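Local atomic coordinates of putative sulfatase yidJ (Bacteroides fragilis, PDB entry 2QZU), a protein that probably hydrolyses sulfate esters as a metal-dependent arylsulfatase of the sulfatase family. Residues L120-K132 against Q215-N229. Residues are numbered along the deposited sequence; the frame is centred on the assembly and turned at random.
Sequences LKDQGYNMGYIGK and QKDQKQPFALVVSMN
Strands 126-130 and 222-228 run parallel, their axes 3° apart, joined by a ladder of seven backbone hydrogen bonds from Asn126 N to Pro221 O through to Lys132 N to Ser227 O. At the start, Pro221 lays its CB over the Tyr125 ring, 3.5 Å from the centroid, a CH-pi contact for which a flat ring and a rigid pyrrolidine are well matched; Leu120 CD2 covers the opposite face, and the Tyr125 hydroxyl hydrogen-bonds to Pro28 O. Small Ala223 leaves room for the selenium of Met127 (a selenomethionine), SE to CB 3.7 Å, and for Leu120 CD1. On the other side of the sheet Gly128, lacking a side chain, lets Leu224 CD1 lie over its backbone, 3.6 Å from Gly128 O, and meet Ile130 CD1. These strands belong to the mixed central sheet of the alkaline phosphatase-like sulfatase fold, flanked by 168-172 and 29-35; helix 200-213 touches Leu224 and Ile130, beta-branched like Val225 and suited to a buried strand. Back on the Met127 face, the Tyr129 ring lies against Val225, CE1 to CG1 3.5 Å. Tyr129 OH donates to Lys132 O at 2.6 Å; short Ser227 donates its OG to the same oxygen at 2.8 Å, on a lone pair in the carbonyl plane. Long, extended Lys132 reaches Asp36 in a salt bridge, and one water links its NZ to Asn229 OD1, while Tyr172 OH holds Asn229 ND2.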
# COMPACT_ATOMS: atom_id res chain seq x y z
N LEU A 120 4.63 26.96 -29.03
CA LEU A 120 5.94 27.43 -28.60
C LEU A 120 7.08 26.78 -29.38
O LEU A 120 8.09 27.42 -29.67
CB LEU A 120 6.13 27.20 -27.10
CG LEU A 120 5.23 28.07 -26.21
CD1 LEU A 120 5.50 27.75 -24.75
CD2 LEU A 120 5.51 29.55 -26.49
N LYS A 121 6.91 25.50 -29.73
CA LYS A 121 7.93 24.81 -30.51
C LYS A 121 8.04 25.51 -31.86
O LYS A 121 9.14 25.73 -32.37
CB LYS A 121 7.57 23.35 -30.73
CG LYS A 121 8.69 22.58 -31.44
CD LYS A 121 8.20 21.27 -32.02
CE LYS A 121 9.36 20.36 -32.39
NZ LYS A 121 10.32 21.03 -33.31
N ASP A 122 6.89 25.84 -32.45
CA ASP A 122 6.89 26.52 -33.74
C ASP A 122 7.49 27.92 -33.65
O ASP A 122 8.00 28.44 -34.64
CB ASP A 122 5.47 26.60 -34.31
CG ASP A 122 4.97 25.27 -34.85
OD1 ASP A 122 5.81 24.46 -35.29
OD2 ASP A 122 3.74 25.04 -34.85
N GLN A 123 7.43 28.52 -32.47
CA GLN A 123 7.99 29.85 -32.30
C GLN A 123 9.47 29.82 -31.95
O GLN A 123 10.03 30.83 -31.52
CB GLN A 123 7.21 30.63 -31.23
CG GLN A 123 5.73 30.83 -31.57
CD GLN A 123 5.50 31.42 -32.95
OE1 GLN A 123 6.10 32.42 -33.32
NE2 GLN A 123 4.62 30.79 -33.72
N GLY A 124 10.10 28.66 -32.12
CA GLY A 124 11.53 28.55 -31.87
C GLY A 124 12.01 28.27 -30.45
O GLY A 124 13.19 28.41 -30.16
N TYR A 125 11.09 27.86 -29.58
CA TYR A 125 11.45 27.57 -28.19
C TYR A 125 12.08 26.20 -28.02
O TYR A 125 11.73 25.26 -28.73
CB TYR A 125 10.20 27.64 -27.30
CG TYR A 125 9.85 29.01 -26.80
CD1 TYR A 125 9.60 30.06 -27.69
CD2 TYR A 125 9.74 29.27 -25.44
CE1 TYR A 125 9.25 31.33 -27.23
CE2 TYR A 125 9.40 30.53 -24.97
CZ TYR A 125 9.16 31.56 -25.87
OH TYR A 125 8.83 32.80 -25.39
N ASN A 126 13.01 26.11 -27.08
CA ASN A 126 13.67 24.85 -26.75
C ASN A 126 12.63 24.26 -25.79
O ASN A 126 12.26 24.92 -24.81
CB ASN A 126 14.97 25.12 -26.01
CG ASN A 126 16.12 24.27 -26.51
OD1 ASN A 126 15.98 23.05 -26.68
ND2 ASN A 126 17.26 24.89 -26.75
N MSE A 127 12.16 23.05 -26.05
CA MSE A 127 11.11 22.43 -25.23
C MSE A 127 11.52 21.22 -24.38
O MSE A 127 12.24 20.34 -24.85
CB MSE A 127 9.94 22.01 -26.13
CG MSE A 127 9.45 23.08 -27.09
SE MSE A 127 8.63 24.57 -26.20
CE MSE A 127 7.08 23.67 -25.45
N GLY A 128 11.00 21.16 -23.16
CA GLY A 128 11.30 20.04 -22.28
C GLY A 128 10.15 19.67 -21.36
O GLY A 128 9.41 20.54 -20.89
N TYR A 129 9.98 18.38 -21.10
CA TYR A 129 8.92 17.90 -20.22
C TYR A 129 9.49 16.82 -19.31
O TYR A 129 10.04 15.83 -19.79
CB TYR A 129 7.75 17.32 -21.04
CG TYR A 129 6.48 17.10 -20.22
CD1 TYR A 129 5.41 17.99 -20.32
CD2 TYR A 129 6.38 16.04 -19.33
CE1 TYR A 129 4.26 17.82 -19.55
CE2 TYR A 129 5.22 15.86 -18.55
CZ TYR A 129 4.17 16.75 -18.67
OH TYR A 129 3.04 16.61 -17.90
N ILE A 130 9.35 17.01 -18.01
CA ILE A 130 9.86 16.04 -17.04
C ILE A 130 8.74 15.66 -16.08
O ILE A 130 8.10 16.54 -15.49
CB ILE A 130 11.02 16.65 -16.21
CG1 ILE A 130 12.15 17.11 -17.14
CG2 ILE A 130 11.54 15.63 -15.21
CD1 ILE A 130 13.22 17.92 -16.43
N GLY A 131 8.48 14.37 -15.93
CA GLY A 131 7.44 13.96 -14.99
C GLY A 131 6.25 13.23 -15.56
O GLY A 131 6.33 12.60 -16.62
N LYS A 132 5.13 13.32 -14.85
CA LYS A 132 3.88 12.67 -15.21
C LYS A 132 3.15 13.36 -16.36
O LYS A 132 2.92 14.57 -16.32
CB LYS A 132 2.98 12.61 -13.97
CG LYS A 132 1.62 11.98 -14.20
CD LYS A 132 0.82 12.00 -12.91
CE LYS A 132 -0.60 11.49 -13.14
NZ LYS A 132 -1.42 11.59 -11.91
N GLN A 215 20.54 26.12 -20.53
CA GLN A 215 19.89 27.25 -21.20
C GLN A 215 20.57 28.57 -20.84
O GLN A 215 20.14 29.63 -21.28
CB GLN A 215 18.41 27.34 -20.80
CG GLN A 215 17.61 26.04 -20.92
CD GLN A 215 17.68 25.43 -22.30
OE1 GLN A 215 17.40 26.10 -23.30
NE2 GLN A 215 18.06 24.16 -22.37
N LYS A 216 21.63 28.49 -20.04
CA LYS A 216 22.33 29.69 -19.59
C LYS A 216 22.83 30.66 -20.67
O LYS A 216 22.89 31.86 -20.43
CB LYS A 216 23.49 29.29 -18.68
CG LYS A 216 24.13 30.47 -17.95
CD LYS A 216 25.29 30.03 -17.07
CE LYS A 216 25.92 31.22 -16.37
NZ LYS A 216 27.11 30.82 -15.57
N ASP A 217 23.19 30.16 -21.85
CA ASP A 217 23.70 31.05 -22.91
C ASP A 217 22.62 31.93 -23.53
O ASP A 217 22.92 32.87 -24.26
CB ASP A 217 24.41 30.23 -24.00
CG ASP A 217 23.44 29.57 -24.96
OD1 ASP A 217 22.44 28.98 -24.51
OD2 ASP A 217 23.70 29.62 -26.19
N GLN A 218 21.36 31.63 -23.22
CA GLN A 218 20.22 32.40 -23.73
C GLN A 218 20.22 32.62 -25.24
O GLN A 218 19.85 33.70 -25.71
CB GLN A 218 20.16 33.77 -23.04
CG GLN A 218 20.06 33.73 -21.52
CD GLN A 218 19.93 35.12 -20.92
OE1 GLN A 218 18.94 35.82 -21.12
NE2 GLN A 218 20.96 35.54 -20.18
N LYS A 219 20.63 31.62 -26.01
CA LYS A 219 20.64 31.77 -27.46
C LYS A 219 19.23 31.68 -28.04
O LYS A 219 18.97 32.14 -29.15
CB LYS A 219 21.54 30.71 -28.11
CG LYS A 219 21.07 29.28 -27.89
CD LYS A 219 21.97 28.30 -28.63
CE LYS A 219 21.52 26.87 -28.38
NZ LYS A 219 22.36 25.89 -29.12
N GLN A 220 18.32 31.09 -27.27
CA GLN A 220 16.93 30.94 -27.68
C GLN A 220 16.06 30.82 -26.44
O GLN A 220 16.56 30.53 -25.35
CB GLN A 220 16.77 29.67 -28.53
CG GLN A 220 17.22 28.40 -27.84
CD GLN A 220 17.07 27.17 -28.71
OE1 GLN A 220 15.96 26.76 -29.05
NE2 GLN A 220 18.19 26.57 -29.09
N PRO A 221 14.75 31.08 -26.57
CA PRO A 221 13.90 30.95 -25.38
C PRO A 221 13.65 29.47 -25.10
O PRO A 221 13.92 28.62 -25.95
CB PRO A 221 12.61 31.67 -25.78
CG PRO A 221 13.03 32.58 -26.91
CD PRO A 221 14.02 31.73 -27.67
N PHE A 222 13.16 29.16 -23.91
CA PHE A 222 12.85 27.78 -23.58
C PHE A 222 11.58 27.68 -22.74
O PHE A 222 11.17 28.65 -22.08
CB PHE A 222 14.01 27.11 -22.82
CG PHE A 222 14.20 27.61 -21.41
CD1 PHE A 222 14.98 28.74 -21.16
CD2 PHE A 222 13.62 26.93 -20.34
CE1 PHE A 222 15.18 29.19 -19.85
CE2 PHE A 222 13.82 27.38 -19.02
CZ PHE A 222 14.60 28.50 -18.78
N ALA A 223 10.96 26.51 -22.78
CA ALA A 223 9.77 26.21 -22.01
C ALA A 223 10.03 24.85 -21.39
O ALA A 223 10.38 23.90 -22.10
CB ALA A 223 8.53 26.17 -22.90
N LEU A 224 9.87 24.75 -20.08
CA LEU A 224 10.09 23.49 -19.39
C LEU A 224 8.93 23.20 -18.45
O LEU A 224 8.49 24.08 -17.71
CB LEU A 224 11.39 23.52 -18.58
CG LEU A 224 11.66 22.34 -17.64
CD1 LEU A 224 12.03 21.11 -18.46
CD2 LEU A 224 12.80 22.68 -16.67
N VAL A 225 8.42 21.98 -18.52
CA VAL A 225 7.34 21.57 -17.62
C VAL A 225 7.95 20.55 -16.67
O VAL A 225 8.67 19.65 -17.09
CB VAL A 225 6.17 20.88 -18.37
CG1 VAL A 225 5.17 20.33 -17.36
CG2 VAL A 225 5.49 21.87 -19.31
N VAL A 226 7.67 20.71 -15.38
CA VAL A 226 8.14 19.76 -14.38
C VAL A 226 6.85 19.33 -13.69
O VAL A 226 6.24 20.10 -12.95
CB VAL A 226 9.10 20.42 -13.36
CG1 VAL A 226 9.58 19.39 -12.36
CG2 VAL A 226 10.29 21.04 -14.09
N SER A 227 6.43 18.10 -13.96
CA SER A 227 5.19 17.53 -13.43
C SER A 227 5.48 16.49 -12.36
O SER A 227 5.73 15.32 -12.66
CB SER A 227 4.40 16.91 -14.59
OG SER A 227 3.19 16.34 -14.16
N MSE A 228 5.43 16.91 -11.10
CA MSE A 228 5.70 16.02 -9.97
C MSE A 228 4.46 15.25 -9.53
O MSE A 228 3.34 15.75 -9.63
CB MSE A 228 6.26 16.83 -8.80
CG MSE A 228 7.57 17.54 -9.13
SE MSE A 228 8.12 18.70 -7.68
CE MSE A 228 9.85 19.25 -8.38
N ASN A 229 4.68 14.04 -9.03
CA ASN A 229 3.57 13.19 -8.60
C ASN A 229 3.10 13.50 -7.17
O ASN A 229 1.91 13.77 -6.96
CB ASN A 229 3.96 11.71 -8.74
CG ASN A 229 2.76 10.82 -8.99
OD1 ASN A 229 1.73 10.97 -8.35
ND2 ASN A 229 2.90 9.89 -9.93
O HOH W 1 -0.36 9.94 -10.01